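Local coordinates for putative Lipoprotein (Clostridium perfringens, PDB 5J7R) that is of unknown function but, as a putative lipoprotein carrying a sporulation and spore germination domain, probably acts at the cell envelope, at residues A[79-84]-A[95-100]. Residues are numbered along the deposited sequence; the frame is centred on the assembly and turned at random.
Sequences KDTKLL and INLSKE
Leu83 and Leu97 face each other as a non-hydrogen-bonded pair at the open end of an antiparallel beta hairpin, strands 83-89 and 92-97, in the region matching the sporulation and spore germination family. The tightly packed side faces helix 51-65: Leu83, with CG anti to the backbone N (chi1 -180°), sets its CD1 3.9 Å from Leu97 CD2 and 4.1 Å from Ile95 CG2, while Gln57, Ile60 and Gln61 of the helix touch the same leucine. Flanking this pair, Leu84 N donates to Asn96 O at 2.8 Å, and Ser98 N makes a weak bond to Lys82 O.

On the other face Leu84 is exposed to solvent and lies over the backbone of the partner strand, its CD1 3.4 Å from Leu97 O. Its CB rests against the buried amide of Asn96, which is held by Asn136 N through OD1 and by Ser85 OG through ND2. Beyond the open end of the hairpin, regular pairing gives way to side-chain bonding. Asp80 and Glu100 cross at about a right angle, touching through the aliphatic part of Glu100, and their carboxylates stay apart, with OD2 of Asp80 5.3 Å from OE1 of Glu100. Ser98 OG links Lys82 to Glu100: it accepts from Lys82 N at 3.1 Å and donates to the anti lone pair of Glu100 OE2 at 2.8 Å.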
ATOM      1  N   LYS A  79       2.880  26.115  -2.457  1.00 75.49           N
ATOM      2  CA  LYS A  79       3.987  25.253  -2.044  1.00 80.71           C
ATOM      3  C   LYS A  79       4.130  25.124  -0.523  1.00 78.17           C
ATOM      4  O   LYS A  79       4.486  24.056  -0.023  1.00 73.70           O
ATOM      5  CB  LYS A  79       5.291  25.690  -2.714  1.00 91.43           C
ATOM      6  CG  LYS A  79       6.428  24.695  -2.451  1.00101.84           C
ATOM      7  CD  LYS A  79       7.345  24.521  -3.661  1.00107.97           C
ATOM      8  CE  LYS A  79       8.603  23.748  -3.344  1.00114.00           C
ATOM      9  NZ  LYS A  79       9.539  23.697  -4.501  1.00118.28           N
ATOM     10  N   ASP A  80       3.837  26.208   0.197  1.00 77.35           N
ATOM     11  CA  ASP A  80       3.920  26.204   1.668  1.00 76.80           C
ATOM     12  C   ASP A  80       2.741  25.475   2.353  1.00 72.14           C
ATOM     13  O   ASP A  80       2.738  25.336   3.578  1.00 70.06           O
ATOM     14  CB  ASP A  80       4.122  27.622   2.251  1.00 81.20           C
ATOM     15  CG  ASP A  80       3.031  28.606   1.848  1.00 81.66           C
ATOM     16  OD1 ASP A  80       2.124  28.250   1.068  1.00 79.92           O
ATOM     17  OD2 ASP A  80       3.108  29.767   2.307  1.00 89.46           O
ATOM     18  N   THR A  81       1.758  25.016   1.568  1.00 63.81           N
ATOM     19  CA  THR A  81       0.612  24.271   2.108  1.00 65.66           C
ATOM     20  C   THR A  81       1.113  23.020   2.804  1.00 64.29           C
ATOM     21  O   THR A  81       2.088  22.405   2.379  1.00 67.88           O
ATOM     22  CB  THR A  81      -0.385  23.835   1.003  1.00 64.14           C
ATOM     23  OG1 THR A  81      -0.852  24.991   0.294  1.00 70.64           O
ATOM     24  CG2 THR A  81      -1.588  23.089   1.586  1.00 58.86           C
ATOM     25  N   LYS A  82       0.434  22.642   3.871  1.00 66.34           N
ATOM     26  CA  LYS A  82       0.812  21.483   4.635  1.00 69.57           C
ATOM     27  C   LYS A  82      -0.384  20.596   4.848  1.00 64.01           C
ATOM     28  O   LYS A  82      -1.464  21.084   5.150  1.00 59.05           O
ATOM     29  CB  LYS A  82       1.342  21.924   5.988  1.00 78.57           C
ATOM     30  CG  LYS A  82       2.608  22.794   5.893  1.00 88.35           C
ATOM     31  CD  LYS A  82       3.102  23.177   7.276  1.00 98.43           C
ATOM     32  CE  LYS A  82       4.128  24.293   7.260  1.00104.88           C
ATOM     33  NZ  LYS A  82       4.730  24.533   8.602  1.00110.08           N
ATOM     34  N   LEU A  83      -0.182  19.295   4.686  1.00 61.50           N
ATOM     35  CA  LEU A  83      -1.248  18.333   4.897  1.00 60.08           C
ATOM     36  C   LEU A  83      -1.307  18.006   6.401  1.00 60.92           C
ATOM     37  O   LEU A  83      -0.393  17.393   6.940  1.00 63.75           O
ATOM     38  CB  LEU A  83      -0.987  17.074   4.070  1.00 55.77           C
ATOM     39  CG  LEU A  83      -2.026  15.962   4.173  1.00 54.39           C
ATOM     40  CD1 LEU A  83      -3.399  16.429   3.745  1.00 52.73           C
ATOM     41  CD2 LEU A  83      -1.593  14.805   3.318  1.00 54.45           C
ATOM     42  N   LEU A  84      -2.370  18.437   7.073  1.00 62.07           N
ATOM     43  CA  LEU A  84      -2.522  18.191   8.505  1.00 63.98           C
ATOM     44  C   LEU A  84      -2.930  16.752   8.761  1.00 62.88           C
ATOM     45  O   LEU A  84      -2.401  16.104   9.664  1.00 64.32           O
ATOM     46  CB  LEU A  84      -3.532  19.159   9.117  1.00 65.58           C
ATOM     47  CG  LEU A  84      -3.158  20.644   9.014  1.00 68.12           C
ATOM     48  CD1 LEU A  84      -4.294  21.498   9.552  1.00 67.44           C
ATOM     49  CD2 LEU A  84      -1.859  20.960   9.742  1.00 70.29           C
ATOM     50  N   ILE A  95      -9.694  15.627   3.349  1.00 52.43           N
ATOM     51  CA  ILE A  95      -8.379  16.200   3.132  1.00 48.68           C
ATOM     52  C   ILE A  95      -8.283  17.447   3.984  1.00 54.34           C
ATOM     53  O   ILE A  95      -8.849  18.483   3.648  1.00 55.91           O
ATOM     54  CB  ILE A  95      -8.167  16.533   1.645  1.00 46.06           C
ATOM     55  CG1 ILE A  95      -8.431  15.288   0.796  1.00 44.71           C
ATOM     56  CG2 ILE A  95      -6.765  17.080   1.422  1.00 46.03           C
ATOM     57  CD1 ILE A  95      -8.431  15.532  -0.696  1.00 46.89           C
ATOM     58  N   ASN A  96      -7.530  17.341   5.073  1.00 57.06           N
ATOM     59  CA  ASN A  96      -7.362  18.429   6.011  1.00 55.74           C
ATOM     60  C   ASN A  96      -6.068  19.184   5.747  1.00 53.56           C
ATOM     61  O   ASN A  96      -4.983  18.677   6.010  1.00 55.17           O
ATOM     62  CB  ASN A  96      -7.379  17.858   7.422  1.00 58.34           C
ATOM     63  CG  ASN A  96      -7.342  18.924   8.483  1.00 63.40           C
ATOM     64  OD1 ASN A  96      -7.700  20.085   8.238  1.00 61.47           O
ATOM     65  ND2 ASN A  96      -6.946  18.538   9.685  1.00 65.52           N
ATOM     66  N   LEU A  97      -6.202  20.418   5.264  1.00 55.75           N
ATOM     67  CA  LEU A  97      -5.055  21.263   4.915  1.00 57.45           C
ATOM     68  C   LEU A  97      -4.857  22.383   5.916  1.00 59.01           C
ATOM     69  O   LEU A  97      -5.721  22.642   6.742  1.00 63.48           O
ATOM     70  CB  LEU A  97      -5.271  21.866   3.520  1.00 56.46           C
ATOM     71  CG  LEU A  97      -5.556  20.863   2.388  1.00 56.86           C
ATOM     72  CD1 LEU A  97      -5.908  21.596   1.105  1.00 59.00           C
ATOM     73  CD2 LEU A  97      -4.389  19.906   2.159  1.00 55.49           C
ATOM     74  N   SER A  98      -3.700  23.035   5.839  1.00 60.60           N
ATOM     75  CA  SER A  98      -3.379  24.158   6.716  1.00 65.09           C
ATOM     76  C   SER A  98      -3.940  25.446   6.111  1.00 68.33           C
ATOM     77  O   SER A  98      -4.442  25.450   4.976  1.00 68.22           O
ATOM     78  CB  SER A  98      -1.867  24.287   6.887  1.00 67.32           C
ATOM     79  OG  SER A  98      -1.228  24.528   5.643  1.00 68.38           O
ATOM     80  N   LYS A  99      -3.844  26.537   6.867  1.00 73.46           N
ATOM     81  CA  LYS A  99      -4.320  27.865   6.438  1.00 76.85           C
ATOM     82  C   LYS A  99      -3.661  28.377   5.132  1.00 73.94           C
ATOM     83  O   LYS A  99      -4.274  29.138   4.384  1.00 76.29           O
ATOM     84  CB  LYS A  99      -4.080  28.866   7.577  1.00 85.85           C
ATOM     85  CG  LYS A  99      -4.490  30.308   7.336  1.00 96.77           C
ATOM     86  CD  LYS A  99      -4.032  31.190   8.497  1.00107.60           C
ATOM     87  CE  LYS A  99      -4.502  32.636   8.413  1.00112.75           C
ATOM     88  NZ  LYS A  99      -4.285  33.370   9.698  1.00119.86           N
ATOM     89  N   GLU A 100      -2.424  27.952   4.859  1.00 72.34           N
ATOM     90  CA  GLU A 100      -1.694  28.379   3.645  1.00 70.39           C
ATOM     91  C   GLU A 100      -2.412  28.017   2.339  1.00 65.08           C
ATOM     92  O   GLU A 100      -2.156  28.629   1.316  1.00 69.12           O
ATOM     93  CB  GLU A 100      -0.262  27.818   3.612  1.00 70.60           C
ATOM     94  CG  GLU A 100       0.711  28.408   4.633  1.00 77.88           C
ATOM     95  CD  GLU A 100       0.410  28.053   6.082  1.00 79.49           C
ATOM     96  OE1 GLU A 100       0.857  28.808   6.960  1.00 88.20           O
ATOM     97  OE2 GLU A 100      -0.278  27.036   6.348  1.00 81.39           O
TER